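Local coordinates for transmembrane oligosaccharyl transferase (Archaeoglobus fulgidus, PDB 3WAJ), which belongs to the STT3 family of membrane transferases and combines a zinc-binding, helical transmembrane part with a C-terminal globular region, at residues A703-Y708 and V712-E717; Q722-E727 and E744-Y749. One frame throughout, in Å; residues are numbered along the deposited sequence.

Contact 1 (A703-Y708 and V712-E717)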
ATOM      1  N   ALA A 703      -4.261 -10.896  19.676  1.00 39.20           N
ATOM      2  CA  ALA A 703      -3.234 -11.562  20.469  1.00 37.33           C
ATOM      3  C   ALA A 703      -3.315 -11.332  21.994  1.00 38.88           C
ATOM      4  O   ALA A 703      -3.241 -12.282  22.775  1.00 42.17           O
ATOM      5  CB  ALA A 703      -1.845 -11.177  19.948  1.00 29.67           C
ATOM      6  N   GLU A 704      -3.448 -10.074  22.403  1.00 39.11           N
ATOM      7  CA  GLU A 704      -3.372  -9.716  23.815  1.00 39.62           C
ATOM      8  C   GLU A 704      -4.491 -10.356  24.614  1.00 39.83           C
ATOM      9  O   GLU A 704      -4.290 -10.734  25.768  1.00 46.37           O
ATOM     10  CB  GLU A 704      -3.344  -8.192  24.011  1.00 45.79           C
ATOM     11  CG  GLU A 704      -4.664  -7.493  23.671  1.00 65.82           C
ATOM     12  CD  GLU A 704      -4.841  -7.132  22.174  1.00 64.95           C
ATOM     13  OE1 GLU A 704      -3.914  -7.399  21.341  1.00 64.47           O
ATOM     14  OE2 GLU A 704      -5.927  -6.562  21.863  1.00 47.55           O
ATOM     15  N   TRP A 705      -5.658 -10.514  23.993  1.00 39.73           N
ATOM     16  CA  TRP A 705      -6.795 -11.134  24.668  1.00 39.64           C
ATOM     17  C   TRP A 705      -6.732 -12.661  24.634  1.00 43.67           C
ATOM     18  O   TRP A 705      -7.208 -13.347  25.548  1.00 44.88           O
ATOM     19  CB  TRP A 705      -8.125 -10.561  24.152  1.00 33.47           C
ATOM     20  CG  TRP A 705      -8.421  -9.247  24.830  1.00 35.77           C
ATOM     21  CD1 TRP A 705      -8.111  -7.992  24.374  1.00 37.20           C
ATOM     22  CD2 TRP A 705      -9.023  -9.065  26.118  1.00 35.68           C
ATOM     23  NE1 TRP A 705      -8.500  -7.041  25.291  1.00 36.07           N
ATOM     24  CE2 TRP A 705      -9.060  -7.672  26.372  1.00 37.88           C
ATOM     25  CE3 TRP A 705      -9.531  -9.943  27.082  1.00 34.22           C
ATOM     26  CZ2 TRP A 705      -9.595  -7.134  27.560  1.00 39.28           C
ATOM     27  CZ3 TRP A 705     -10.065  -9.415  28.257  1.00 33.08           C
ATOM     28  CH2 TRP A 705     -10.095  -8.020  28.484  1.00 39.00           C
ATOM     29  N   LYS A 706      -6.113 -13.195  23.591  1.00 45.22           N
ATOM     30  CA  LYS A 706      -5.858 -14.629  23.542  1.00 44.84           C
ATOM     31  C   LYS A 706      -4.978 -14.941  24.749  1.00 42.60           C
ATOM     32  O   LYS A 706      -5.227 -15.876  25.516  1.00 45.12           O
ATOM     33  CB  LYS A 706      -5.155 -14.986  22.230  1.00 42.24           C
ATOM     34  CG  LYS A 706      -4.712 -16.435  22.116  1.00 52.12           C
ATOM     35  CD  LYS A 706      -5.881 -17.379  21.912  1.00 60.25           C
ATOM     36  CE  LYS A 706      -5.383 -18.756  21.505  1.00 65.40           C
ATOM     37  NZ  LYS A 706      -6.478 -19.753  21.323  1.00 68.21           N
ATOM     38  N   SER A 707      -3.980 -14.089  24.937  1.00 31.71           N
ATOM     39  CA  SER A 707      -3.030 -14.196  26.035  1.00 36.60           C
ATOM     40  C   SER A 707      -3.679 -13.971  27.414  1.00 42.14           C
ATOM     41  O   SER A 707      -3.432 -14.735  28.347  1.00 47.47           O
ATOM     42  CB  SER A 707      -1.867 -13.233  25.778  1.00 39.38           C
ATOM     43  OG  SER A 707      -1.144 -13.000  26.959  1.00 53.06           O
ATOM     44  N   TYR A 708      -4.525 -12.948  27.537  1.00 43.13           N
ATOM     45  CA  TYR A 708      -5.271 -12.727  28.780  1.00 45.57           C
ATOM     46  C   TYR A 708      -6.123 -13.925  29.190  1.00 45.62           C
ATOM     47  O   TYR A 708      -6.274 -14.198  30.371  1.00 41.00           O
ATOM     48  CB  TYR A 708      -6.219 -11.531  28.656  1.00 40.23           C
ATOM     49  CG  TYR A 708      -5.564 -10.179  28.632  1.00 36.55           C
ATOM     50  CD1 TYR A 708      -4.334  -9.968  29.220  1.00 28.28           C
ATOM     51  CD2 TYR A 708      -6.194  -9.106  28.019  1.00 35.18           C
ATOM     52  CE1 TYR A 708      -3.739  -8.712  29.201  1.00 35.78           C
ATOM     53  CE2 TYR A 708      -5.612  -7.858  27.985  1.00 34.35           C
ATOM     54  CZ  TYR A 708      -4.388  -7.660  28.573  1.00 40.41           C
ATOM     55  OH  TYR A 708      -3.819  -6.404  28.528  1.00 45.83           O
ATOM     56  N   VAL A 712      -8.148 -15.061  32.385  1.00 45.72           N
ATOM     57  CA  VAL A 712      -9.400 -14.329  32.408  1.00 43.43           C
ATOM     58  C   VAL A 712     -10.452 -15.186  31.750  1.00 46.03           C
ATOM     59  O   VAL A 712     -10.209 -15.765  30.690  1.00 45.53           O
ATOM     60  CB  VAL A 712      -9.279 -12.970  31.679  1.00 38.65           C
ATOM     61  CG1 VAL A 712     -10.662 -12.375  31.387  1.00 33.30           C
ATOM     62  CG2 VAL A 712      -8.408 -11.998  32.487  1.00 29.61           C
ATOM     63  N   ASN A 713     -11.609 -15.310  32.391  1.00 45.99           N
ATOM     64  CA  ASN A 713     -12.730 -15.982  31.756  1.00 45.70           C
ATOM     65  C   ASN A 713     -13.470 -14.992  30.838  1.00 51.30           C
ATOM     66  O   ASN A 713     -14.105 -14.041  31.309  1.00 52.43           O
ATOM     67  CB  ASN A 713     -13.674 -16.540  32.807  1.00 42.26           C
ATOM     68  CG  ASN A 713     -14.856 -17.267  32.199  1.00 50.54           C
ATOM     69  OD1 ASN A 713     -14.817 -17.674  31.038  1.00 56.82           O
ATOM     70  ND2 ASN A 713     -15.916 -17.431  32.978  1.00 54.88           N
ATOM     71  N   LEU A 714     -13.400 -15.221  29.533  1.00 47.10           N
ATOM     72  CA  LEU A 714     -13.950 -14.270  28.575  1.00 44.82           C
ATOM     73  C   LEU A 714     -15.472 -14.198  28.638  1.00 47.90           C
ATOM     74  O   LEU A 714     -16.078 -13.323  28.029  1.00 46.51           O
ATOM     75  CB  LEU A 714     -13.466 -14.588  27.159  1.00 40.78           C
ATOM     76  CG  LEU A 714     -11.945 -14.650  27.020  1.00 42.68           C
ATOM     77  CD1 LEU A 714     -11.557 -14.923  25.582  1.00 44.34           C
ATOM     78  CD2 LEU A 714     -11.299 -13.361  27.529  1.00 39.38           C
ATOM     79  N   ASN A 715     -16.082 -15.112  29.392  1.00 54.86           N
ATOM     80  CA  ASN A 715     -17.534 -15.122  29.579  1.00 55.54           C
ATOM     81  C   ASN A 715     -17.969 -14.314  30.792  1.00 49.61           C
ATOM     82  O   ASN A 715     -19.166 -14.077  31.008  1.00 40.64           O
ATOM     83  CB  ASN A 715     -18.049 -16.557  29.699  1.00 55.85           C
ATOM     84  CG  ASN A 715     -18.248 -17.200  28.365  1.00 58.48           C
ATOM     85  OD1 ASN A 715     -18.751 -16.568  27.436  1.00 61.31           O
ATOM     86  ND2 ASN A 715     -17.841 -18.460  28.245  1.00 63.23           N
ATOM     87  N   ASN A 716     -16.981 -13.898  31.577  1.00 44.92           N
ATOM     88  CA  ASN A 716     -17.195 -13.057  32.738  1.00 34.73           C
ATOM     89  C   ASN A 716     -16.975 -11.586  32.377  1.00 39.32           C
ATOM     90  O   ASN A 716     -15.830 -11.120  32.278  1.00 44.52           O
ATOM     91  CB  ASN A 716     -16.211 -13.474  33.822  1.00 41.97           C
ATOM     92  CG  ASN A 716     -16.489 -12.818  35.153  1.00 47.09           C
ATOM     93  OD1 ASN A 716     -16.864 -11.639  35.232  1.00 45.55           O
ATOM     94  ND2 ASN A 716     -16.296 -13.584  36.220  1.00 50.93           N
ATOM     95  N   GLU A 717     -18.070 -10.856  32.194  1.00 35.25           N
ATOM     96  CA  GLU A 717     -18.012  -9.453  31.807  1.00 34.12           C
ATOM     97  C   GLU A 717     -17.231  -8.593  32.795  1.00 34.78           C
ATOM     98  O   GLU A 717     -16.486  -7.689  32.389  1.00 38.38           O
ATOM     99  CB  GLU A 717     -19.430  -8.894  31.579  1.00 36.38           C
ATOM    100  CG  GLU A 717     -20.217  -9.637  30.508  1.00 41.85           C
ATOM    101  CD  GLU A 717     -21.502  -8.923  30.092  1.00 52.05           C
ATOM    102  OE1 GLU A 717     -22.562  -9.573  30.095  1.00 62.22           O
ATOM    103  OE2 GLU A 717     -21.455  -7.730  29.728  1.00 54.57           O
TER
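Trp705 and Leu714 meet where the short helix 703-708 is followed by a loop that contains a type I beta turn, Asn713 to Asn716, and leads directly into the next helix: a tight connection between two consecutive helices of the globular region, 703-708 and 717-732. The indole turns its benzo edge to the loop. Leu714 CD2 lies 3.9 Å from Trp705 CE3, near the ring plane, and Val712 CG1 approaches the neighbouring corner, 4.3 Å from Trp705 CZ3. With CG of Trp705 anti to its own carbonyl carbon (chi1 -81°), the ring swings from a CB that does not aim at the loop until its six-membered half reaches it. At the indole's other end, NE1 is bonded to Thr742 OG1, which helps fix the rotation of the ring.

Val712 divides its two methyls between partners. CG1 is anti to the backbone N (chi1 165°) and serves Trp705, while CG2, beside the N, comes within 4.4 Å of Tyr708 CB. The backbone adds a weak hydrogen bond, Val712 N to Tyr708 O at 2.9 Å, with only 128° at the hydrogen.

Tyr708 leads its ring away from the loop and back over its own helix. Its CD2 sits 3.4 Å above the Trp705 ring, over the centre, so that an edge of the phenol meets a face of the indole; the phenol itself has Glu704 O 3.2 Å above one face, displaced toward the rim.

The turn is held by Asn716 N bonded to Asn713 O, and a weak Asx turn sits beside it, Asn715 N to Asn713 OD1 at 3.3 Å. Asn716 then acts as N-cap of helix 717-732, its OD1 receiving the N-H of Gln719.

Contact 2 (Q722-E727 and E744-Y749)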
ATOM      1  N   GLN A 722     -12.663  -5.251  34.066  1.00 35.59           N
ATOM      2  CA  GLN A 722     -11.619  -4.816  34.996  1.00 35.22           C
ATOM      3  C   GLN A 722     -10.222  -5.002  34.441  1.00 32.28           C
ATOM      4  O   GLN A 722      -9.327  -4.215  34.729  1.00 33.25           O
ATOM      5  CB  GLN A 722     -11.751  -5.526  36.354  1.00 37.27           C
ATOM      6  CG  GLN A 722     -13.096  -5.316  37.034  1.00 39.46           C
ATOM      7  CD  GLN A 722     -13.601  -3.871  36.941  1.00 38.55           C
ATOM      8  OE1 GLN A 722     -12.823  -2.900  37.024  1.00 40.64           O
ATOM      9  NE2 GLN A 722     -14.913  -3.726  36.785  1.00 32.26           N
ATOM     10  N   THR A 723     -10.036  -6.060  33.658  1.00 30.31           N
ATOM     11  CA  THR A 723      -8.782  -6.263  32.940  1.00 34.40           C
ATOM     12  C   THR A 723      -8.535  -5.139  31.921  1.00 38.40           C
ATOM     13  O   THR A 723      -7.462  -4.517  31.892  1.00 41.92           O
ATOM     14  CB  THR A 723      -8.785  -7.613  32.227  1.00 38.68           C
ATOM     15  OG1 THR A 723      -8.864  -8.662  33.211  1.00 40.55           O
ATOM     16  CG2 THR A 723      -7.526  -7.775  31.380  1.00 33.27           C
ATOM     17  N   ALA A 724      -9.546  -4.869  31.099  1.00 38.34           N
ATOM     18  CA  ALA A 724      -9.468  -3.823  30.083  1.00 35.16           C
ATOM     19  C   ALA A 724      -9.150  -2.430  30.676  1.00 34.41           C
ATOM     20  O   ALA A 724      -8.211  -1.764  30.241  1.00 33.09           O
ATOM     21  CB  ALA A 724     -10.739  -3.803  29.280  1.00 35.27           C
ATOM     22  N   LEU A 725      -9.917  -1.991  31.668  1.00 34.58           N
ATOM     23  CA  LEU A 725      -9.642  -0.699  32.311  1.00 32.62           C
ATOM     24  C   LEU A 725      -8.243  -0.626  32.906  1.00 33.73           C
ATOM     25  O   LEU A 725      -7.563   0.386  32.786  1.00 35.60           O
ATOM     26  CB  LEU A 725     -10.670  -0.403  33.395  1.00 30.86           C
ATOM     27  CG  LEU A 725     -12.063  -0.095  32.873  1.00 34.34           C
ATOM     28  CD1 LEU A 725     -13.022   0.098  34.036  1.00 35.40           C
ATOM     29  CD2 LEU A 725     -12.010   1.159  32.000  1.00 34.46           C
ATOM     30  N   TYR A 726      -7.805  -1.700  33.547  1.00 32.45           N
ATOM     31  CA  TYR A 726      -6.457  -1.730  34.095  1.00 30.67           C
ATOM     32  C   TYR A 726      -5.416  -1.524  33.001  1.00 33.33           C
ATOM     33  O   TYR A 726      -4.495  -0.720  33.160  1.00 35.35           O
ATOM     34  CB  TYR A 726      -6.198  -3.059  34.817  1.00 37.65           C
ATOM     35  CG  TYR A 726      -4.863  -3.104  35.508  1.00 41.92           C
ATOM     36  CD1 TYR A 726      -4.712  -2.613  36.793  1.00 48.36           C
ATOM     37  CD2 TYR A 726      -3.747  -3.630  34.875  1.00 48.95           C
ATOM     38  CE1 TYR A 726      -3.481  -2.661  37.446  1.00 48.01           C
ATOM     39  CE2 TYR A 726      -2.514  -3.677  35.517  1.00 50.30           C
ATOM     40  CZ  TYR A 726      -2.392  -3.193  36.801  1.00 47.46           C
ATOM     41  OH  TYR A 726      -1.171  -3.234  37.438  1.00 53.15           O
ATOM     42  N   GLU A 727      -5.553  -2.254  31.895  1.00 33.45           N
ATOM     43  CA  GLU A 727      -4.632  -2.089  30.765  1.00 32.61           C
ATOM     44  C   GLU A 727      -4.646  -0.646  30.276  1.00 32.01           C
ATOM     45  O   GLU A 727      -3.598  -0.062  29.978  1.00 36.78           O
ATOM     46  CB  GLU A 727      -5.015  -3.017  29.605  1.00 38.28           C
ATOM     47  CG  GLU A 727      -4.038  -2.978  28.426  1.00 41.98           C
ATOM     48  CD  GLU A 727      -4.664  -3.417  27.093  1.00 46.84           C
ATOM     49  OE1 GLU A 727      -4.829  -2.544  26.209  1.00 45.97           O
ATOM     50  OE2 GLU A 727      -4.982  -4.627  26.928  1.00 41.47           O
ATOM     51  N   GLU A 744     -12.101  -2.296  21.833  1.00 30.58           N
ATOM     52  CA  GLU A 744     -13.428  -2.825  21.513  1.00 34.92           C
ATOM     53  C   GLU A 744     -14.228  -3.084  22.809  1.00 39.62           C
ATOM     54  O   GLU A 744     -15.418  -2.748  22.900  1.00 35.06           O
ATOM     55  CB  GLU A 744     -13.298  -4.113  20.693  1.00 30.27           C
ATOM     56  CG  GLU A 744     -14.554  -4.977  20.695  1.00 35.30           C
ATOM     57  CD  GLU A 744     -14.385  -6.259  19.876  1.00 46.03           C
ATOM     58  OE1 GLU A 744     -14.838  -7.337  20.331  1.00 45.62           O
ATOM     59  OE2 GLU A 744     -13.804  -6.183  18.768  1.00 46.95           O
ATOM     60  N   VAL A 745     -13.559  -3.674  23.805  1.00 30.04           N
ATOM     61  CA  VAL A 745     -14.176  -3.887  25.115  1.00 37.19           C
ATOM     62  C   VAL A 745     -14.665  -2.556  25.671  1.00 32.01           C
ATOM     63  O   VAL A 745     -15.800  -2.448  26.117  1.00 28.59           O
ATOM     64  CB  VAL A 745     -13.218  -4.589  26.123  1.00 26.65           C
ATOM     65  CG1 VAL A 745     -13.789  -4.535  27.511  1.00 25.14           C
ATOM     66  CG2 VAL A 745     -12.997  -6.053  25.721  1.00 27.88           C
ATOM     67  N   LEU A 746     -13.822  -1.532  25.611  1.00 28.57           N
ATOM     68  CA  LEU A 746     -14.230  -0.222  26.101  1.00 33.65           C
ATOM     69  C   LEU A 746     -15.375   0.407  25.273  1.00 35.51           C
ATOM     70  O   LEU A 746     -16.288   1.027  25.831  1.00 38.97           O
ATOM     71  CB  LEU A 746     -13.020   0.707  26.210  1.00 34.58           C
ATOM     72  CG  LEU A 746     -11.975   0.252  27.238  1.00 35.46           C
ATOM     73  CD1 LEU A 746     -10.792   1.232  27.316  1.00 31.95           C
ATOM     74  CD2 LEU A 746     -12.625   0.073  28.604  1.00 29.51           C
ATOM     75  N   TYR A 747     -15.328   0.248  23.955  1.00 32.00           N
ATOM     76  CA  TYR A 747     -16.401   0.721  23.085  1.00 27.93           C
ATOM     77  C   TYR A 747     -17.728   0.129  23.532  1.00 30.06           C
ATOM     78  O   TYR A 747     -18.736   0.837  23.613  1.00 30.58           O
ATOM     79  CB  TYR A 747     -16.159   0.255  21.652  1.00 34.00           C
ATOM     80  CG  TYR A 747     -15.208   1.089  20.850  1.00 32.04           C
ATOM     81  CD1 TYR A 747     -14.356   1.992  21.459  1.00 28.17           C
ATOM     82  CD2 TYR A 747     -15.184   0.992  19.470  1.00 31.94           C
ATOM     83  CE1 TYR A 747     -13.489   2.774  20.706  1.00 30.87           C
ATOM     84  CE2 TYR A 747     -14.327   1.774  18.705  1.00 31.79           C
ATOM     85  CZ  TYR A 747     -13.481   2.659  19.328  1.00 31.40           C
ATOM     86  OH  TYR A 747     -12.612   3.421  18.567  1.00 31.45           O
ATOM     87  N   LYS A 748     -17.720  -1.180  23.797  1.00 29.95           N
ATOM     88  CA  LYS A 748     -18.919  -1.899  24.225  1.00 31.89           C
ATOM     89  C   LYS A 748     -19.383  -1.425  25.584  1.00 31.88           C
ATOM     90  O   LYS A 748     -20.582  -1.242  25.817  1.00 35.62           O
ATOM     91  CB  LYS A 748     -18.655  -3.411  24.280  1.00 25.24           C
ATOM     92  CG  LYS A 748     -18.430  -4.017  22.931  1.00 32.83           C
ATOM     93  CD  LYS A 748     -18.162  -5.517  23.006  1.00 35.86           C
ATOM     94  CE  LYS A 748     -18.148  -6.085  21.587  1.00 33.60           C
ATOM     95  NZ  LYS A 748     -17.532  -7.425  21.484  1.00 31.48           N
ATOM     96  N   TYR A 749     -18.426  -1.248  26.487  1.00 32.07           N
ATOM     97  CA  TYR A 749     -18.714  -0.697  27.819  1.00 35.13           C
ATOM     98  C   TYR A 749     -19.378   0.678  27.708  1.00 36.14           C
ATOM     99  O   TYR A 749     -20.444   0.893  28.281  1.00 38.44           O
ATOM    100  CB  TYR A 749     -17.430  -0.614  28.646  1.00 26.34           C
ATOM    101  CG  TYR A 749     -17.591   0.094  29.978  1.00 34.68           C
ATOM    102  CD1 TYR A 749     -18.378  -0.450  30.998  1.00 34.99           C
ATOM    103  CD2 TYR A 749     -16.915   1.287  30.231  1.00 33.16           C
ATOM    104  CE1 TYR A 749     -18.512   0.199  32.219  1.00 38.25           C
ATOM    105  CE2 TYR A 749     -17.034   1.944  31.442  1.00 37.95           C
ATOM    106  CZ  TYR A 749     -17.833   1.402  32.438  1.00 44.11           C
ATOM    107  OH  TYR A 749     -17.927   2.067  33.641  1.00 42.44           O
TER
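Leu746 reaches across to helix 717-732 from a CB that does not itself aim there. Leu746 CB stays back, 5.9 Å from Ala724 CB and as far from Leu725 CD2. CG, anti to the carbonyl carbon of Leu746 (chi1 -64°), carries the chain forward and comes to 4.7 Å from Ala724 CB. There the side chain forks: CD1 continues the extended chain, while CD2 turns off to make the close contacts. Leu746 CD2 meets Leu725 CD2 at 3.6 Å, methyl against methyl, the two leucines approaching at a slant, and lies 4.4 Å from Ala724 CB. The same leucine also touches Ala728, one turn further along the partner helix.

These residues join two consecutive helices, 717-732 and 740-755, whose local axes cross at -114° and come within 9.8 Å. So steep a crossing confines the contact to a small apolar patch. Ala724 is its short side chain: CB points at the second helix and takes Val745 CG1 at 3.6 Å, and it is here that the two backbones are nearest.

Away from the crossing, Glu744 and Lys748 form a salt bridge one helical turn apart, Lys748 NZ to Glu744 OE1 at 2.9 Å. The amine comes from above the carboxylate plane, 39° out of it. Ser768 OG also bonds OE1, and Ala766 O gives NZ a second partner. Glu615 OE1 lies close to Glu744 OE2, a like-charge approach that may raise the pKa of one of the two carboxylates.

In the fold
The two contacts follow one another along the chain, yet their centres are about 11 Å apart and they touch. Tyr708 OH reaches Glu727 OE2 at 2.7 Å, a probable hydrogen bond, and that carboxylate oxygen is also bonded to Thr742 OG1, near the start of helix 740-755. Thr723 fills the ground between: its CG2 lies 3.9 Å from Trp705 CH2, and its OG1 3.4 Å from Val712 CG2. Trp705 also touches Ala724 and Val745, so one indole packs against both helices of contact 2. The centres of contacts 1 and 2 lie about 32 and 31 Å from the centre of the chain; the zinc ion is held elsewhere, by Asp47, Asp161 and His163 in the N-terminal part.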